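Local coordinates for agenet domain-containing protein (Arabidopsis thaliana, PDB 6IE4) that binds a methylated histone H3 tail through a tandem pair of Agenet domains, at residues Lys121-Phe126 / Gln132-Lys137; Lys92-Gly97 / Asp138-His143. All blocks are in the same frame, centred on the assembly; numbering follows the deposited sequence.

In the fold
From the N terminus, the chain first builds the strands between 19 and 79, then enters the loop that carries Lys-92 to Gly-97, one half of contact 2. Strands 99-104 and 107-117 follow, and after them the hairpin of strands 121-126 and 131-136, whose pairing, contact 1, closes the short turn between them. After the hairpin in the chain, residues 138-143 return to the 92-97 loop and close contact 2, so contact 1 is nested within the larger loop. The two centres lie about 10 Å apart: the Phe-122 ring packs on Ile-94, Phe-135 meets Leu-140, and Lys-137 NZ probably hydrogen-bonds Lys-92 O. Together they join the hairpin and strand 140-142 to the loop.

Contact 1 of 2, residues Lys121-Phe126 / Gln132-Lys137; sequences KFSVFF and QIRFRK
Phe-122 and Phe-135 face each other as a hydrogen-bonded pair of an antiparallel beta hairpin, with Phe-122 N on Phe-135 O at 2.8 Å and the return bond from Phe-135 N to Phe-122 O. Val-124 and Ile-133 form the next such pair.

The packed side carries Phe-122, Val-124, Ile-133 and Phe-135, with Phe-126 reaching in. CE2 of Phe-135 lies in the plane of the Phe-126 ring, at its edge, 3.8 Å from Phe-126 CZ. Val-124 CG2, anti to the carbonyl carbon, crosses to the edge of the Phe-135 ring, 3.8 Å from Phe-135 CD2. The Phe-122 ring turns its edge to Lys-137, CE1 lying 3.6 Å from Lys-137 CB.

The other side is looser: Gln-132, Arg-134 and Arg-136 are exposed to solvent, though Ser-123 is buried. The Gln-132 chain bends at chi2 (82°), bringing NE2 to Ser-123 OG at 2.6 Å, near the amide plane; NE2 also bonds Thr-114. Lys-121 CE and Arg-136 CG touch side by side.

Phe-126 also packs on a modified side chain of the bound peptide. Strand 107-117 pairs with 121-126, while Ala-102 and Tyr-104 of strand 99-104 pack against Phe-126, Ile-133 and Phe-135.

Contact 2 of 2, residues Lys92-Gly97 / Asp138-His143; sequences KKIVVG and DELRFH
Phe-142 meets Lys-92 and Ile-94 through one end of its ring, where CE1 and CZ do the touching. The apolar contacts centre on Ile-94, whose CG1 lies 4.0 Å from Phe-142 CE1; with CG1 anti to the carbonyl carbon (chi1 -58°), the branch is carried across to the ring. Further along the same side chain, Ile-94 CD1 reaches Leu-140 CD1 at 4.3 Å, a looser touch. Leu-140 and Phe-142 both point toward the loop, as alternate residues of strand 140-142 do, and Ile-94 lies against both.

In what is probably the second of the tandem Agenet units, a family of the SH3 clan, strand 140-142 pairs antiparallel with strand 99-104 through the backbone bond of Arg-141 with Asp-101; Glu-139, just before the strand, bonds Phe-103. The 92-97 loop packs against the Leu-140 and Phe-142 side of the strand, and Arg-141 points away from it.

The second kind of contact is aliphatic chain on aromatic ring. Lys-92 lays its methylenes obliquely across the end of Phe-142, with Lys-92 CE at 3.7 Å from Phe-142 CE1 and Lys-92 CG at 3.9 Å from Phe-142 CZ. With only a methyl group at Phe-142, as in an alanine here, the Lys-92 methylenes would probably lose their support and Ile-94 would be left with Leu-140 alone across the contact.

No polar contact joins the two segments. Glu-98 instead holds the loop, by a salt bridge to Lys-92 NZ and a hydrogen bond from Val-95 N, and with Met-85 it also touches the Phe-142 side chain.

Contact 1 of 2, residues Lys121-Phe126 / Gln132-Lys137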
loop_
_atom_site.group_PDB
_atom_site.type_symbol
_atom_site.label_atom_id
_atom_site.label_comp_id
_atom_site.label_asym_id
_atom_site.label_seq_id
_atom_site.Cartn_x
_atom_site.Cartn_y
_atom_site.Cartn_z
ATOM N N LYS A 121 19.048 8.177 -4.396
ATOM C CA LYS A 121 18.427 6.871 -4.553
ATOM C C LYS A 121 18.694 5.999 -3.333
ATOM O O LYS A 121 19.637 6.218 -2.568
ATOM C CB LYS A 121 18.929 6.176 -5.830
ATOM C CG LYS A 121 18.570 6.937 -7.115
ATOM C CD LYS A 121 18.824 6.110 -8.376
ATOM C CE LYS A 121 18.250 6.784 -9.633
ATOM N NZ LYS A 121 18.802 8.146 -9.923
ATOM N N PHE A 122 17.827 5.009 -3.153
ATOM C CA PHE A 122 17.901 4.110 -2.020
ATOM C C PHE A 122 17.754 2.694 -2.531
ATOM O O PHE A 122 17.189 2.455 -3.604
ATOM C CB PHE A 122 16.799 4.422 -0.988
ATOM C CG PHE A 122 16.718 5.879 -0.630
ATOM C CD1 PHE A 122 15.989 6.753 -1.411
ATOM C CD2 PHE A 122 17.414 6.379 0.454
ATOM C CE1 PHE A 122 15.939 8.090 -1.102
ATOM C CE2 PHE A 122 17.359 7.707 0.765
ATOM C CZ PHE A 122 16.624 8.567 -0.018
ATOM N N SER A 123 18.223 1.754 -1.725
ATOM C CA SER A 123 18.087 0.343 -2.031
ATOM C C SER A 123 17.405 -0.301 -0.842
ATOM O O SER A 123 17.819 -0.094 0.303
ATOM C CB SER A 123 19.466 -0.320 -2.312
ATOM O OG SER A 123 19.361 -1.722 -2.504
ATOM N N VAL A 124 16.399 -1.128 -1.119
ATOM C CA VAL A 124 15.347 -1.443 -0.162
ATOM C C VAL A 124 15.188 -2.955 -0.114
ATOM O O VAL A 124 15.012 -3.588 -1.158
ATOM C CB VAL A 124 14.008 -0.781 -0.552
ATOM C CG1 VAL A 124 12.899 -1.228 0.397
ATOM C CG2 VAL A 124 14.113 0.743 -0.582
ATOM N N PHE A 125 15.275 -3.537 1.083
ATOM C CA PHE A 125 15.160 -4.983 1.272
ATOM C C PHE A 125 13.747 -5.380 1.686
ATOM O O PHE A 125 13.236 -4.891 2.693
ATOM C CB PHE A 125 16.160 -5.503 2.303
ATOM C CG PHE A 125 15.982 -6.961 2.600
ATOM C CD1 PHE A 125 16.254 -7.903 1.615
ATOM C CD2 PHE A 125 15.567 -7.397 3.852
ATOM C CE1 PHE A 125 16.091 -9.242 1.850
ATOM C CE2 PHE A 125 15.411 -8.745 4.103
ATOM C CZ PHE A 125 15.676 -9.666 3.089
ATOM N N PHE A 126 13.126 -6.268 0.909
ATOM C CA PHE A 126 11.810 -6.828 1.207
ATOM C C PHE A 126 11.928 -8.251 1.754
ATOM O O PHE A 126 12.423 -9.146 1.063
ATOM C CB PHE A 126 10.925 -6.797 -0.045
ATOM C CG PHE A 126 10.782 -5.424 -0.643
ATOM C CD1 PHE A 126 11.738 -4.931 -1.524
ATOM C CD2 PHE A 126 9.734 -4.606 -0.288
ATOM C CE1 PHE A 126 11.623 -3.664 -2.052
ATOM C CE2 PHE A 126 9.615 -3.330 -0.808
ATOM C CZ PHE A 126 10.550 -2.856 -1.687
ATOM N N GLN A 132 15.420 -7.131 -3.339
ATOM C CA GLN A 132 16.340 -6.038 -3.049
ATOM C C GLN A 132 16.298 -5.158 -4.279
ATOM O O GLN A 132 16.849 -5.542 -5.315
ATOM C CB GLN A 132 17.752 -6.555 -2.788
ATOM C CG GLN A 132 18.829 -5.490 -2.533
ATOM C CD GLN A 132 18.833 -4.990 -1.103
ATOM O OE1 GLN A 132 18.857 -5.787 -0.160
ATOM N NE2 GLN A 132 18.788 -3.669 -0.930
ATOM N N ILE A 133 15.658 -3.992 -4.155
ATOM C CA ILE A 133 15.297 -3.135 -5.280
ATOM C C ILE A 133 15.661 -1.691 -4.956
ATOM O O ILE A 133 15.502 -1.245 -3.814
ATOM C CB ILE A 133 13.796 -3.267 -5.604
ATOM C CG1 ILE A 133 13.410 -4.754 -5.673
ATOM C CG2 ILE A 133 13.430 -2.474 -6.885
ATOM C CD1 ILE A 133 11.955 -5.011 -5.937
ATOM N N ARG A 134 16.238 -0.996 -5.944
ATOM C CA ARG A 134 16.520 0.441 -5.889
ATOM C C ARG A 134 15.295 1.300 -6.185
ATOM O O ARG A 134 14.444 0.925 -6.999
ATOM C CB ARG A 134 17.638 0.795 -6.863
ATOM C CG ARG A 134 19.007 0.524 -6.286
ATOM C CD ARG A 134 20.102 0.690 -7.318
ATOM N NE ARG A 134 21.403 0.218 -6.854
ATOM C CZ ARG A 134 22.551 0.588 -7.410
ATOM N NH1 ARG A 134 23.704 0.110 -6.950
ATOM N NH2 ARG A 134 22.530 1.412 -8.459
ATOM N N PHE A 135 15.185 2.436 -5.484
ATOM C CA PHE A 135 14.116 3.397 -5.726
ATOM C C PHE A 135 14.622 4.823 -5.571
ATOM O O PHE A 135 15.565 5.095 -4.823
ATOM C CB PHE A 135 12.926 3.204 -4.766
ATOM C CG PHE A 135 12.261 1.871 -4.882
ATOM C CD1 PHE A 135 11.260 1.658 -5.820
ATOM C CD2 PHE A 135 12.650 0.822 -4.072
ATOM C CE1 PHE A 135 10.653 0.432 -5.939
ATOM C CE2 PHE A 135 12.048 -0.415 -4.185
ATOM C CZ PHE A 135 11.039 -0.607 -5.110
ATOM N N ARG A 136 13.923 5.737 -6.237
ATOM C CA ARG A 136 14.116 7.161 -6.042
ATOM C C ARG A 136 13.300 7.613 -4.839
ATOM O O ARG A 136 12.334 6.950 -4.435
ATOM C CB ARG A 136 13.691 7.938 -7.282
ATOM C CG ARG A 136 14.479 7.598 -8.513
ATOM C CD ARG A 136 13.993 8.430 -9.659
ATOM N NE ARG A 136 12.561 8.230 -9.852
ATOM C CZ ARG A 136 12.041 7.179 -10.479
ATOM N NH1 ARG A 136 12.839 6.220 -10.943
ATOM N NH2 ARG A 136 10.729 7.070 -10.609
ATOM N N LYS A 137 13.712 8.744 -4.247
ATOM C CA LYS A 137 13.074 9.196 -3.013
ATOM C C LYS A 137 11.578 9.365 -3.203
ATOM O O LYS A 137 10.793 9.035 -2.312
ATOM C CB LYS A 137 13.689 10.505 -2.507
ATOM C CG LYS A 137 13.098 10.918 -1.148
ATOM C CD LYS A 137 13.631 12.220 -0.584
ATOM C CE LYS A 137 13.392 12.261 0.943
ATOM N NZ LYS A 137 13.270 13.652 1.513
#

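Contact 2 of 2, residues Lys92-Gly97 / Asp138-His143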
loop_
_atom_site.group_PDB
_atom_site.type_symbol
_atom_site.label_atom_id
_atom_site.label_comp_id
_atom_site.label_asym_id
_atom_site.label_seq_id
_atom_site.Cartn_x
_atom_site.Cartn_y
_atom_site.Cartn_z
ATOM N N LYS A 92 12.319 15.291 5.413
ATOM C CA LYS A 92 13.427 14.840 6.237
ATOM C C LYS A 92 14.214 13.755 5.506
ATOM O O LYS A 92 13.788 13.216 4.486
ATOM C CB LYS A 92 12.926 14.367 7.610
ATOM C CG LYS A 92 12.771 12.854 7.792
ATOM C CD LYS A 92 12.176 12.473 9.178
ATOM C CE LYS A 92 11.714 10.981 9.226
ATOM N NZ LYS A 92 12.604 10.037 10.007
ATOM N N LYS A 93 15.407 13.482 6.010
ATOM C CA LYS A 93 16.307 12.547 5.359
ATOM C C LYS A 93 15.826 11.120 5.580
ATOM O O LYS A 93 15.177 10.813 6.585
ATOM C CB LYS A 93 17.727 12.723 5.903
ATOM C CG LYS A 93 18.826 12.320 4.945
ATOM C CD LYS A 93 19.878 11.423 5.602
ATOM C CE LYS A 93 20.711 10.683 4.541
ATOM N NZ LYS A 93 21.337 9.433 5.101
ATOM N N ILE A 94 16.136 10.247 4.623
ATOM C CA ILE A 94 15.896 8.813 4.753
ATOM C C ILE A 94 17.230 8.129 5.016
ATOM O O ILE A 94 18.226 8.434 4.355
ATOM C CB ILE A 94 15.194 8.250 3.510
ATOM C CG1 ILE A 94 13.888 9.003 3.329
ATOM C CG2 ILE A 94 14.967 6.758 3.642
ATOM C CD1 ILE A 94 12.865 8.250 2.573
ATOM N N VAL A 95 17.256 7.243 6.009
ATOM C CA VAL A 95 18.489 6.686 6.546
ATOM C C VAL A 95 18.454 5.164 6.482
ATOM O O VAL A 95 17.393 4.542 6.428
ATOM C CB VAL A 95 18.717 7.174 7.990
ATOM C CG1 VAL A 95 18.524 8.661 8.041
ATOM C CG2 VAL A 95 17.739 6.488 8.951
ATOM N N VAL A 96 19.637 4.559 6.484
ATOM C CA VAL A 96 19.736 3.106 6.566
ATOM C C VAL A 96 18.948 2.584 7.757
ATOM O O VAL A 96 19.227 2.943 8.904
ATOM C CB VAL A 96 21.199 2.646 6.630
ATOM C CG1 VAL A 96 21.274 1.141 6.810
ATOM C CG2 VAL A 96 21.903 3.058 5.368
ATOM N N GLY A 97 17.997 1.686 7.496
ATOM C CA GLY A 97 17.239 1.032 8.524
ATOM C C GLY A 97 15.856 1.592 8.726
ATOM O O GLY A 97 15.062 0.980 9.439
ATOM N N ASP A 138 11.169 9.834 -4.366
ATOM C CA ASP A 138 9.764 10.104 -4.590
ATOM C C ASP A 138 8.972 8.825 -4.844
ATOM O O ASP A 138 7.771 8.901 -5.097
ATOM C CB ASP A 138 9.616 11.049 -5.774
ATOM C CG ASP A 138 9.897 10.367 -7.065
ATOM O OD1 ASP A 138 10.966 9.725 -7.183
ATOM O OD2 ASP A 138 9.068 10.514 -7.990
ATOM N N GLU A 139 9.600 7.652 -4.743
ATOM C CA GLU A 139 8.894 6.387 -4.850
ATOM C C GLU A 139 8.706 5.753 -3.489
ATOM O O GLU A 139 8.075 4.698 -3.386
ATOM C CB GLU A 139 9.653 5.405 -5.752
ATOM C CG GLU A 139 10.178 5.975 -7.056
ATOM C CD GLU A 139 10.760 4.896 -7.976
ATOM O OE1 GLU A 139 9.953 4.141 -8.565
ATOM O OE2 GLU A 139 12.009 4.806 -8.116
ATOM N N LEU A 140 9.201 6.396 -2.441
ATOM C CA LEU A 140 9.069 5.903 -1.088
ATOM C C LEU A 140 8.161 6.787 -0.268
ATOM O O LEU A 140 7.998 7.981 -0.525
ATOM C CB LEU A 140 10.421 5.810 -0.375
ATOM C CG LEU A 140 11.509 5.092 -1.158
ATOM C CD1 LEU A 140 12.716 4.989 -0.298
ATOM C CD2 LEU A 140 11.026 3.724 -1.571
ATOM N N ARG A 141 7.610 6.173 0.762
ATOM C CA ARG A 141 6.941 6.909 1.801
ATOM C C ARG A 141 7.354 6.286 3.123
ATOM O O ARG A 141 7.850 5.157 3.165
ATOM C CB ARG A 141 5.421 6.867 1.597
ATOM C CG ARG A 141 4.748 5.571 2.021
ATOM C CD ARG A 141 3.316 5.499 1.514
ATOM N NE ARG A 141 2.668 4.244 1.871
ATOM C CZ ARG A 141 1.353 4.086 1.880
ATOM N NH1 ARG A 141 0.585 5.081 1.447
ATOM N NH2 ARG A 141 0.810 2.924 2.230
ATOM N N PHE A 142 7.132 7.017 4.205
ATOM C CA PHE A 142 7.458 6.503 5.525
ATOM C C PHE A 142 6.387 5.489 5.904
ATOM O O PHE A 142 5.191 5.714 5.681
ATOM C CB PHE A 142 7.539 7.650 6.544
ATOM C CG PHE A 142 8.586 8.699 6.199
ATOM C CD1 PHE A 142 9.946 8.418 6.337
ATOM C CD2 PHE A 142 8.222 9.923 5.648
ATOM C CE1 PHE A 142 10.927 9.363 5.996
ATOM C CE2 PHE A 142 9.189 10.869 5.291
ATOM C CZ PHE A 142 10.546 10.586 5.467
ATOM N N HIS A 143 6.817 4.342 6.404
ATOM C CA HIS A 143 5.863 3.322 6.790
ATOM C C HIS A 143 5.189 3.717 8.098
ATOM O O HIS A 143 5.858 3.948 9.108
ATOM C CB HIS A 143 6.534 1.968 6.946
ATOM C CG HIS A 143 5.580 0.893 7.359
ATOM N ND1 HIS A 143 4.914 0.096 6.454
ATOM C CD2 HIS A 143 5.139 0.524 8.584
ATOM C CE1 HIS A 143 4.135 -0.748 7.105
ATOM N NE2 HIS A 143 4.251 -0.507 8.399
#